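Local coordinates for putative uncharacterized protein gbs1889 (Streptococcus agalactiae, PDB 3VXD) that hydrolyses unsaturated chondroitin, hyaluronan and heparin disaccharides, releasing the unsaturated uronic acid and preferring sulfated substrates, at residues Ser100-Ile105 against Leu137-Lys142; Asp112-Gly117 against Ile174-Asn179; Lys146-Tyr151 against Gln181-Ala186; Gly248-Ile253 against Asn277-Arg282. The protein carries 1 engineered substitution. All coordinates share one frame; numbering follows the deposited sequence.

All four contacts are buried, yet their chemistry differs with place in the alpha6/alpha6-barrel. Interaction 2, nearest the chain's centre (about 12 Å, centre to centre), lies in the active site and is polar, with hydrogen bonds between a histidine, an engineered asparagine and an aspartate. Interaction 1, farthest out at about 21 Å, is aliphatic, with the E138-K142 salt bridge along its more open side; interactions 3 and 4 add aromatic rings. Interactions 1 and 3 share helix 134-150, and T140 of the first touches L182 and F185 of the second. R150 of interaction 3 reaches H113 of interaction 2. Interaction 4, about 32 Å from interaction 1 between centres, meets interaction 2 where W251 packs against D175 and L178.

Interaction 1 (Ser100-Ile105 against Leu137-Lys142); sequences SFLNRI and LEATIK
L102 (chi1 -177°) turns CG away from its own backbone N, which carries CD1 across to helix 134-150, 3.9 Å from A139 CB. I105 places CG1 in the same way (chi1 -169°), which carries its CD1 to within 3.7 Å of the backbone C of K142. A139 faces L102 directly, and its small side chain lets the chains come close: the CA atoms of L102 and A139 are only 4.9 Å apart. The segment axes approach to 9.1 Å at a crossing angle of 34°, so these two helices of the alpha6/alpha6-barrel run in broadly the same direction, joined in sequence through helix 116-131 that lies between them in the chain. That helix also touches this site, Y120 packing on I105. Along the more open side, the extended E138 crosses L102 at about a right angle, with OE1 3.8 Å from L102 CD1. The same oxygen, through its anti lone pair, takes a salt bridge from K142 NZ at 2.7 Å, one turn further on. N106 also bonds to K142 NZ, so the ammonium joins both helices, while the CB of K142 rests 4.2 Å from I105 CG2.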
# COMPACT_ATOMS: atom_id res chain seq x y z
N SER A 100 3.23 -15.52 -15.07
CA SER A 100 3.74 -16.28 -13.94
C SER A 100 2.73 -16.34 -12.79
O SER A 100 2.60 -17.38 -12.14
CB SER A 100 5.07 -15.70 -13.44
OG SER A 100 5.45 -16.31 -12.22
N PHE A 101 2.04 -15.22 -12.54
CA PHE A 101 0.97 -15.20 -11.55
C PHE A 101 -0.21 -16.08 -11.96
O PHE A 101 -0.85 -16.71 -11.11
CB PHE A 101 0.50 -13.77 -11.26
CG PHE A 101 1.43 -13.01 -10.35
CD1 PHE A 101 2.24 -12.00 -10.86
CD2 PHE A 101 1.51 -13.32 -9.00
CE1 PHE A 101 3.12 -11.29 -10.03
CE2 PHE A 101 2.39 -12.62 -8.15
CZ PHE A 101 3.19 -11.61 -8.68
N LEU A 102 -0.49 -16.13 -13.27
CA LEU A 102 -1.55 -17.02 -13.75
C LEU A 102 -1.17 -18.47 -13.50
O LEU A 102 -1.98 -19.24 -12.98
CB LEU A 102 -1.84 -16.79 -15.24
CG LEU A 102 -2.97 -17.60 -15.89
CD1 LEU A 102 -4.28 -17.50 -15.10
CD2 LEU A 102 -3.19 -17.14 -17.33
N ASN A 103 0.06 -18.83 -13.85
CA ASN A 103 0.62 -20.16 -13.59
C ASN A 103 0.55 -20.51 -12.10
O ASN A 103 0.18 -21.62 -11.72
CB ASN A 103 2.07 -20.25 -14.08
CG ASN A 103 2.72 -21.60 -13.77
OD1 ASN A 103 3.61 -21.70 -12.92
ND2 ASN A 103 2.26 -22.64 -14.45
N ARG A 104 0.90 -19.53 -11.26
CA ARG A 104 0.91 -19.71 -9.82
C ARG A 104 -0.46 -20.07 -9.25
O ARG A 104 -0.57 -21.00 -8.44
CB ARG A 104 1.47 -18.46 -9.12
CG ARG A 104 1.52 -18.57 -7.61
CD ARG A 104 2.34 -17.45 -7.02
NE ARG A 104 2.51 -17.61 -5.58
CZ ARG A 104 3.13 -16.73 -4.79
NH1 ARG A 104 3.64 -15.62 -5.31
NH2 ARG A 104 3.22 -16.96 -3.49
N ILE A 105 -1.50 -19.36 -9.68
CA ILE A 105 -2.85 -19.68 -9.20
C ILE A 105 -3.42 -20.95 -9.85
O ILE A 105 -4.10 -21.72 -9.19
CB ILE A 105 -3.84 -18.49 -9.26
CG1 ILE A 105 -5.12 -18.84 -8.49
CG2 ILE A 105 -4.13 -18.05 -10.70
CD1 ILE A 105 -5.55 -17.78 -7.50
N LEU A 137 -6.99 -10.50 -16.42
CA LEU A 137 -8.34 -10.63 -15.91
C LEU A 137 -8.61 -12.05 -15.37
O LEU A 137 -9.14 -12.21 -14.28
CB LEU A 137 -9.37 -10.28 -16.99
CG LEU A 137 -10.85 -10.38 -16.60
CD1 LEU A 137 -11.19 -9.46 -15.43
CD2 LEU A 137 -11.78 -10.11 -17.79
N GLU A 138 -8.22 -13.06 -16.15
CA GLU A 138 -8.40 -14.46 -15.75
C GLU A 138 -7.74 -14.78 -14.40
O GLU A 138 -8.37 -15.38 -13.53
CB GLU A 138 -7.86 -15.39 -16.85
CG GLU A 138 -7.97 -16.89 -16.52
CD GLU A 138 -7.32 -17.77 -17.58
OE1 GLU A 138 -7.08 -18.96 -17.30
OE2 GLU A 138 -7.05 -17.29 -18.70
N ALA A 139 -6.49 -14.37 -14.25
CA ALA A 139 -5.74 -14.58 -13.01
C ALA A 139 -6.43 -13.92 -11.82
O ALA A 139 -6.54 -14.53 -10.75
CB ALA A 139 -4.30 -14.09 -13.15
N THR A 140 -6.89 -12.69 -12.02
CA THR A 140 -7.59 -11.91 -10.99
C THR A 140 -8.89 -12.59 -10.53
O THR A 140 -9.13 -12.75 -9.33
CB THR A 140 -7.92 -10.48 -11.49
OG1 THR A 140 -6.70 -9.76 -11.76
CG2 THR A 140 -8.72 -9.73 -10.46
N ILE A 141 -9.73 -12.99 -11.49
CA ILE A 141 -10.98 -13.68 -11.17
C ILE A 141 -10.72 -14.98 -10.42
O ILE A 141 -11.41 -15.29 -9.44
CB ILE A 141 -11.87 -13.92 -12.44
CG1 ILE A 141 -12.22 -12.59 -13.14
CG2 ILE A 141 -13.14 -14.71 -12.09
CD1 ILE A 141 -12.88 -11.54 -12.24
N LYS A 142 -9.72 -15.74 -10.87
CA LYS A 142 -9.32 -16.96 -10.17
C LYS A 142 -8.86 -16.67 -8.73
O LYS A 142 -9.24 -17.37 -7.80
CB LYS A 142 -8.27 -17.73 -10.97
CG LYS A 142 -8.87 -18.40 -12.20
CD LYS A 142 -7.82 -18.97 -13.14
CE LYS A 142 -8.49 -19.89 -14.17
NZ LYS A 142 -7.50 -20.51 -15.08

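Interaction 2 (Asp112-Gly117 against Ile174-Asn179); sequences DHHNLG and IDCLLN. Engineered in segment 112-117: N115 (natural residue Asp).
The H114 ring meets the D175 carboxylate edge-on, the two planes only 13° apart, and D175 OD2 lies close to the ring plane. C176 SG approaches the same ring obliquely, 4.0 Å from H114 CD2. The N115 amide is turned 48° from the carboxylate and slides past it in the opposite direction. Two donors grip D175 OD2 from different directions. H114 NE2 gives it a hydrogen bond of 2.6 Å on the syn lone pair, with an N-H...O angle of 148°, and adds a weak one to OD1. N115 ND2 bonds to OD2 at 2.9 Å from above the carboxylate plane, and reaches the backbone O of D175 weakly.

D175 is the proton donor, and position 115 is that of the nucleophile; here an engineered asparagine replaces the natural aspartate. The bonds from its ND2 thus belong to the altered enzyme. At its other end the amide OD1 of N115 caps F118 N, fixing the group at the N-cap of helix 116-131. The CA atoms of G117 and N179 are 4.3 Å apart, a proximity that the missing side chain of the glycine permits.

While N115 stands immediately ahead of helix 116-131, D175 is tied to the residues that follow it through its backbone O, which accepts from L178 N and N179 N. W251 of helix 246-263 packs against D175, L147 of helix 134-150 touches N179, and helix 193-210 covers C176 through H202.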
# COMPACT_ATOMS: atom_id res chain seq x y z
N ASP A 112 -0.31 -20.29 0.31
CA ASP A 112 -0.65 -20.27 1.73
C ASP A 112 -0.33 -18.90 2.32
O ASP A 112 0.40 -18.78 3.31
CB ASP A 112 0.10 -21.35 2.50
CG ASP A 112 -0.35 -22.75 2.14
OD1 ASP A 112 0.51 -23.65 2.14
OD2 ASP A 112 -1.56 -22.94 1.86
N HIS A 113 -0.85 -17.87 1.66
CA HIS A 113 -0.78 -16.50 2.15
C HIS A 113 -2.19 -15.93 2.05
O HIS A 113 -2.86 -16.10 1.03
CB HIS A 113 0.20 -15.68 1.31
CG HIS A 113 1.60 -16.21 1.35
ND1 HIS A 113 2.40 -16.12 2.47
CD2 HIS A 113 2.33 -16.87 0.42
CE1 HIS A 113 3.57 -16.68 2.23
NE2 HIS A 113 3.55 -17.14 0.99
N HIS A 114 -2.64 -15.29 3.13
CA HIS A 114 -4.02 -14.85 3.22
C HIS A 114 -4.34 -13.72 2.25
O HIS A 114 -5.47 -13.63 1.75
CB HIS A 114 -4.37 -14.45 4.66
CG HIS A 114 -3.75 -13.16 5.10
ND1 HIS A 114 -2.50 -13.09 5.67
CD2 HIS A 114 -4.21 -11.89 5.06
CE1 HIS A 114 -2.21 -11.84 5.96
NE2 HIS A 114 -3.24 -11.08 5.60
N ASN A 115 -3.36 -12.86 1.97
CA ASN A 115 -3.61 -11.70 1.12
C ASN A 115 -3.32 -11.95 -0.36
O ASN A 115 -2.26 -11.59 -0.89
CB ASN A 115 -2.92 -10.44 1.66
CG ASN A 115 -3.66 -9.17 1.28
OD1 ASN A 115 -4.09 -9.02 0.14
ND2 ASN A 115 -3.81 -8.26 2.23
N LEU A 116 -4.30 -12.57 -1.01
CA LEU A 116 -4.30 -12.76 -2.46
C LEU A 116 -4.45 -11.42 -3.18
O LEU A 116 -4.00 -11.26 -4.32
CB LEU A 116 -5.45 -13.70 -2.85
CG LEU A 116 -5.30 -15.13 -2.32
CD1 LEU A 116 -6.56 -15.95 -2.59
CD2 LEU A 116 -4.08 -15.81 -2.91
N GLY A 117 -5.08 -10.45 -2.52
CA GLY A 117 -5.15 -9.08 -3.02
C GLY A 117 -3.78 -8.47 -3.27
O GLY A 117 -3.52 -7.95 -4.36
N ILE A 174 -5.91 -6.87 9.69
CA ILE A 174 -6.19 -5.51 9.21
C ILE A 174 -5.91 -5.30 7.72
O ILE A 174 -6.65 -4.57 7.06
CB ILE A 174 -5.54 -4.39 10.08
CG1 ILE A 174 -6.13 -3.03 9.70
CG2 ILE A 174 -4.01 -4.40 9.96
CD1 ILE A 174 -6.36 -2.08 10.85
N ASP A 175 -4.87 -5.94 7.19
CA ASP A 175 -4.56 -5.83 5.76
C ASP A 175 -5.62 -6.50 4.87
O ASP A 175 -5.62 -6.32 3.65
CB ASP A 175 -3.14 -6.35 5.45
CG ASP A 175 -3.00 -7.86 5.63
OD1 ASP A 175 -2.03 -8.29 6.26
OD2 ASP A 175 -3.86 -8.61 5.13
N CYS A 176 -6.54 -7.25 5.49
CA CYS A 176 -7.71 -7.79 4.79
C CYS A 176 -8.61 -6.70 4.22
O CYS A 176 -9.40 -6.97 3.33
CB CYS A 176 -8.53 -8.71 5.69
SG CYS A 176 -7.89 -10.40 5.80
N LEU A 177 -8.49 -5.48 4.76
CA LEU A 177 -9.19 -4.32 4.22
C LEU A 177 -8.73 -3.99 2.79
O LEU A 177 -9.48 -3.40 2.01
CB LEU A 177 -9.01 -3.10 5.13
CG LEU A 177 -9.60 -3.15 6.54
CD1 LEU A 177 -9.28 -1.88 7.33
CD2 LEU A 177 -11.10 -3.39 6.50
N LEU A 178 -7.50 -4.38 2.45
CA LEU A 178 -6.99 -4.24 1.08
C LEU A 178 -7.25 -5.52 0.28
O LEU A 178 -7.52 -5.45 -0.92
CB LEU A 178 -5.50 -3.88 1.05
CG LEU A 178 -5.17 -2.46 1.50
CD1 LEU A 178 -4.78 -2.42 2.98
CD2 LEU A 178 -4.07 -1.84 0.63
N ASN A 179 -7.17 -6.66 0.96
CA ASN A 179 -7.49 -7.98 0.40
C ASN A 179 -8.85 -8.00 -0.31
O ASN A 179 -8.97 -8.54 -1.41
CB ASN A 179 -7.47 -9.00 1.54
CG ASN A 179 -7.19 -10.43 1.10
OD1 ASN A 179 -7.28 -11.36 1.91
ND2 ASN A 179 -6.83 -10.63 -0.17

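Interaction 3 (Lys146-Tyr151 against Gln181-Ala186); sequences KLMERY and QLLFFA
L183 points into the 146-151 segment and is met by three side chains, each crossing it at a slant. Its CD2 branch takes L147 and M148, and its CD1 branch takes M148 and Y151. L147 CD2 lies 3.9 Å from L183 CD2 and 4.0 Å from L182 CD2, so this one methyl touches two successive residues of the other helix. M148 has CG anti to its carbonyl carbon (chi1 -71°), and the bend at chi2 (-70°) brings SD alongside the leucine as well: M148 CG is 3.8 Å from L183 CD2, and SD is 4.0 Å from L183 CD1.

Y151, the first residue to leave helical geometry after helix 134-150, offers an edge rather than a face: L183 CD1 lies near its ring plane, 4.1 Å from Y151 CD1. One face of the ring is occupied from its own segment, where L147 CD1 stands 3.7 Å above the plane, offset toward the rim. L147 thereby contributes one methyl to the tyrosine and the other to the leucines. The contact is carbon and sulfur packing throughout.

The segment axes cross at -117° with a closest approach of 10.7 Å, a wide separation filled by these side chains. The contact joins the end of helix 134-150 to the beginning of helix 181-190 in the alpha6/alpha6-barrel. Helix 193-210 packs against it through Y195 and V198 on M148 and through H202, stacked on the Y151 ring, while N179 of helix 176-179 touches L147 and Y151.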
# COMPACT_ATOMS: atom_id res chain seq x y z
N LYS A 146 -10.78 -17.98 -5.26
CA LYS A 146 -10.06 -18.62 -4.17
C LYS A 146 -10.30 -17.92 -2.83
O LYS A 146 -10.52 -18.57 -1.80
CB LYS A 146 -8.57 -18.70 -4.49
CG LYS A 146 -7.75 -19.50 -3.49
CD LYS A 146 -6.37 -19.84 -4.04
CE LYS A 146 -6.43 -20.90 -5.13
NZ LYS A 146 -7.01 -22.19 -4.65
N LEU A 147 -10.26 -16.59 -2.85
CA LEU A 147 -10.55 -15.78 -1.65
C LEU A 147 -11.97 -16.02 -1.14
O LEU A 147 -12.19 -16.10 0.07
CB LEU A 147 -10.32 -14.29 -1.94
CG LEU A 147 -10.30 -13.30 -0.78
CD1 LEU A 147 -9.29 -13.71 0.30
CD2 LEU A 147 -9.98 -11.89 -1.29
N MET A 148 -12.92 -16.15 -2.07
CA MET A 148 -14.32 -16.45 -1.74
C MET A 148 -14.44 -17.82 -1.08
O MET A 148 -15.17 -17.98 -0.10
CB MET A 148 -15.19 -16.39 -3.00
CG MET A 148 -15.43 -14.98 -3.55
SD MET A 148 -16.49 -13.96 -2.51
CE MET A 148 -18.10 -14.66 -2.89
N GLU A 149 -13.73 -18.81 -1.63
CA GLU A 149 -13.70 -20.16 -1.07
C GLU A 149 -13.13 -20.17 0.34
O GLU A 149 -13.64 -20.88 1.21
CB GLU A 149 -12.91 -21.11 -1.99
CG GLU A 149 -13.68 -21.50 -3.25
CD GLU A 149 -12.79 -22.03 -4.37
OE1 GLU A 149 -11.62 -22.41 -4.10
OE2 GLU A 149 -13.27 -22.06 -5.53
N ARG A 150 -12.08 -19.39 0.57
CA ARG A 150 -11.46 -19.27 1.89
C ARG A 150 -12.34 -18.55 2.90
O ARG A 150 -12.30 -18.85 4.10
CB ARG A 150 -10.09 -18.59 1.81
CG ARG A 150 -9.03 -19.45 1.18
CD ARG A 150 -7.69 -18.73 1.13
NE ARG A 150 -6.73 -19.47 0.32
CZ ARG A 150 -5.49 -19.07 0.04
NH1 ARG A 150 -4.71 -19.84 -0.71
NH2 ARG A 150 -5.03 -17.92 0.50
N TYR A 151 -13.14 -17.60 2.42
CA TYR A 151 -14.08 -16.87 3.28
C TYR A 151 -15.39 -17.63 3.49
O TYR A 151 -16.43 -17.03 3.76
CB TYR A 151 -14.34 -15.46 2.73
CG TYR A 151 -13.21 -14.45 2.95
CD1 TYR A 151 -13.17 -13.26 2.23
CD2 TYR A 151 -12.18 -14.70 3.87
CE1 TYR A 151 -12.16 -12.33 2.42
CE2 TYR A 151 -11.15 -13.77 4.06
CZ TYR A 151 -11.15 -12.59 3.33
OH TYR A 151 -10.15 -11.67 3.51
N GLN A 181 -10.54 -5.73 -1.82
CA GLN A 181 -10.66 -4.92 -3.04
C GLN A 181 -10.74 -5.83 -4.26
O GLN A 181 -11.42 -5.52 -5.25
CB GLN A 181 -9.51 -3.91 -3.17
CG GLN A 181 -9.36 -2.93 -1.98
CD GLN A 181 -10.69 -2.41 -1.44
OE1 GLN A 181 -10.94 -2.46 -0.22
NE2 GLN A 181 -11.53 -1.91 -2.32
N LEU A 182 -10.06 -6.97 -4.17
CA LEU A 182 -10.13 -8.00 -5.19
C LEU A 182 -11.58 -8.50 -5.37
O LEU A 182 -12.00 -8.80 -6.49
CB LEU A 182 -9.18 -9.14 -4.79
CG LEU A 182 -8.92 -10.39 -5.62
CD1 LEU A 182 -8.21 -10.05 -6.91
CD2 LEU A 182 -8.08 -11.35 -4.78
N LEU A 183 -12.34 -8.54 -4.27
CA LEU A 183 -13.74 -8.97 -4.34
C LEU A 183 -14.64 -7.90 -4.95
O LEU A 183 -15.49 -8.21 -5.78
CB LEU A 183 -14.26 -9.40 -2.96
CG LEU A 183 -13.56 -10.56 -2.24
CD1 LEU A 183 -14.31 -10.92 -0.97
CD2 LEU A 183 -13.37 -11.80 -3.12
N PHE A 184 -14.45 -6.63 -4.57
CA PHE A 184 -15.20 -5.54 -5.18
C PHE A 184 -14.96 -5.49 -6.69
O PHE A 184 -15.89 -5.20 -7.45
CB PHE A 184 -14.84 -4.18 -4.56
CG PHE A 184 -15.40 -3.98 -3.17
CD1 PHE A 184 -14.56 -3.73 -2.10
CD2 PHE A 184 -16.78 -4.03 -2.95
CE1 PHE A 184 -15.07 -3.53 -0.81
CE2 PHE A 184 -17.30 -3.83 -1.67
CZ PHE A 184 -16.45 -3.59 -0.60
N PHE A 185 -13.73 -5.78 -7.10
CA PHE A 185 -13.40 -5.82 -8.53
C PHE A 185 -14.19 -6.91 -9.24
O PHE A 185 -14.77 -6.68 -10.31
CB PHE A 185 -11.90 -6.02 -8.76
CG PHE A 185 -11.55 -6.23 -10.21
CD1 PHE A 185 -11.42 -5.14 -11.07
CD2 PHE A 185 -11.38 -7.51 -10.72
CE1 PHE A 185 -11.11 -5.32 -12.41
CE2 PHE A 185 -11.07 -7.70 -12.07
CZ PHE A 185 -10.93 -6.60 -12.91
N ALA A 186 -14.22 -8.10 -8.64
CA ALA A 186 -14.93 -9.25 -9.21
C ALA A 186 -16.42 -8.96 -9.33
O ALA A 186 -17.05 -9.32 -10.32
CB ALA A 186 -14.68 -10.49 -8.37

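Interaction 4 (Gly248-Ile253 against Asn277-Arg282); sequences GQAWGI and NYFLNR
Q249 opens the contact by sliding past F279 in the opposite direction, its CG 3.7 Å from F279 CD1 and near the plane of that ring, at its edge. Bent at chi2 (70°), the chain then turns its amide toward Y278, whose side chain it crosses at about a right angle; amide and ring planes stand 33° apart. A250 adds a looser touch, its CB 4.5 Å from F279 CE1. W251, which binds substrate, lies on another side of helix 246-263, against D175. One turn beyond Q249, I253 sends CD1 across F279 at nearly a right angle, 3.5 Å from F279 CB and obliquely placed to the ring. The segment axes cross at -137° and come within 10.3 Å, as consecutive helices of the alpha6/alpha6-barrel. Behind the contact, R282 NH1 bonds to the backbone O of Y278 at 3.0 Å, in the carbonyl plane, and also forms a salt bridge with E10. Across the two helices, then, attraction is mainly dispersion around F279, while the bond from R282 to Y278 O stays within the 277-282 segment, and the guanidinium covers one face of the Y278 ring, toward its rim.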
# COMPACT_ATOMS: atom_id res chain seq x y z
N GLY A 248 0.42 -1.71 10.35
CA GLY A 248 -0.95 -2.11 10.64
C GLY A 248 -1.90 -0.93 10.65
O GLY A 248 -3.01 -0.99 10.10
N GLN A 249 -1.46 0.16 11.28
CA GLN A 249 -2.22 1.39 11.32
C GLN A 249 -2.43 1.92 9.90
O GLN A 249 -3.53 2.32 9.53
CB GLN A 249 -1.49 2.42 12.18
CG GLN A 249 -2.32 3.64 12.58
CD GLN A 249 -3.42 3.33 13.58
OE1 GLN A 249 -4.40 4.06 13.67
NE2 GLN A 249 -3.26 2.24 14.33
N ALA A 250 -1.36 1.90 9.10
CA ALA A 250 -1.42 2.40 7.72
C ALA A 250 -2.28 1.53 6.79
O ALA A 250 -2.93 2.06 5.88
CB ALA A 250 -0.02 2.56 7.15
N TRP A 251 -2.29 0.22 7.02
CA TRP A 251 -3.19 -0.69 6.28
C TRP A 251 -4.65 -0.25 6.47
O TRP A 251 -5.46 -0.32 5.54
CB TRP A 251 -3.07 -2.15 6.76
CG TRP A 251 -1.82 -2.93 6.37
CD1 TRP A 251 -1.20 -3.89 7.14
CD2 TRP A 251 -1.07 -2.87 5.14
NE1 TRP A 251 -0.12 -4.41 6.47
CE2 TRP A 251 -0.01 -3.80 5.25
CE3 TRP A 251 -1.19 -2.12 3.97
CZ2 TRP A 251 0.93 -4.00 4.23
CZ3 TRP A 251 -0.25 -2.31 2.95
CH2 TRP A 251 0.79 -3.25 3.09
N GLY A 252 -4.98 0.18 7.69
CA GLY A 252 -6.31 0.69 7.99
C GLY A 252 -6.53 2.04 7.33
O GLY A 252 -7.57 2.28 6.73
N ILE A 253 -5.53 2.92 7.42
CA ILE A 253 -5.62 4.26 6.83
C ILE A 253 -5.88 4.20 5.31
O ILE A 253 -6.59 5.04 4.78
CB ILE A 253 -4.35 5.09 7.16
CG1 ILE A 253 -4.30 5.37 8.68
CG2 ILE A 253 -4.32 6.42 6.39
CD1 ILE A 253 -2.94 5.84 9.16
N ASN A 277 -5.70 10.22 12.53
CA ASN A 277 -5.28 11.17 13.56
C ASN A 277 -4.35 10.52 14.58
O ASN A 277 -3.36 11.12 14.99
CB ASN A 277 -6.49 11.85 14.22
CG ASN A 277 -7.26 12.73 13.26
OD1 ASN A 277 -6.92 12.83 12.06
ND2 ASN A 277 -8.31 13.39 13.76
N TYR A 278 -4.65 9.28 14.94
CA TYR A 278 -3.81 8.48 15.84
C TYR A 278 -2.40 8.35 15.27
O TYR A 278 -1.41 8.54 15.99
CB TYR A 278 -4.44 7.10 16.08
CG TYR A 278 -3.68 6.25 17.08
CD1 TYR A 278 -4.06 6.21 18.42
CD2 TYR A 278 -2.58 5.48 16.68
CE1 TYR A 278 -3.37 5.43 19.34
CE2 TYR A 278 -1.88 4.70 17.59
CZ TYR A 278 -2.28 4.68 18.92
OH TYR A 278 -1.58 3.91 19.82
N PHE A 279 -2.31 8.02 13.98
CA PHE A 279 -1.05 7.94 13.24
C PHE A 279 -0.28 9.28 13.24
O PHE A 279 0.88 9.33 13.65
CB PHE A 279 -1.33 7.47 11.80
CG PHE A 279 -0.11 7.01 11.03
CD1 PHE A 279 0.33 5.69 11.12
CD2 PHE A 279 0.58 7.88 10.19
CE1 PHE A 279 1.44 5.25 10.39
CE2 PHE A 279 1.69 7.45 9.46
CZ PHE A 279 2.12 6.13 9.56
N LEU A 280 -0.94 10.35 12.80
CA LEU A 280 -0.30 11.66 12.68
C LEU A 280 0.24 12.18 14.01
O LEU A 280 1.31 12.78 14.05
CB LEU A 280 -1.27 12.70 12.10
CG LEU A 280 -1.82 12.44 10.68
CD1 LEU A 280 -2.82 13.53 10.29
CD2 LEU A 280 -0.71 12.32 9.66
N ASN A 281 -0.51 11.93 15.08
CA ASN A 281 -0.15 12.36 16.44
C ASN A 281 1.09 11.66 17.01
O ASN A 281 1.72 12.16 17.95
CB ASN A 281 -1.34 12.19 17.39
CG ASN A 281 -2.42 13.25 17.18
OD1 ASN A 281 -2.16 14.29 16.57
ND2 ASN A 281 -3.61 13.00 17.70
N ARG A 282 1.43 10.52 16.41
CA ARG A 282 2.58 9.72 16.84
C ARG A 282 3.75 9.75 15.85
O ARG A 282 4.72 8.99 15.98
CB ARG A 282 2.13 8.30 17.16
CG ARG A 282 1.40 8.23 18.48
CD ARG A 282 0.37 7.11 18.58
NE ARG A 282 -0.41 7.27 19.80
CZ ARG A 282 -1.46 8.08 19.93
NH1 ARG A 282 -1.89 8.80 18.90
NH2 ARG A 282 -2.09 8.17 21.10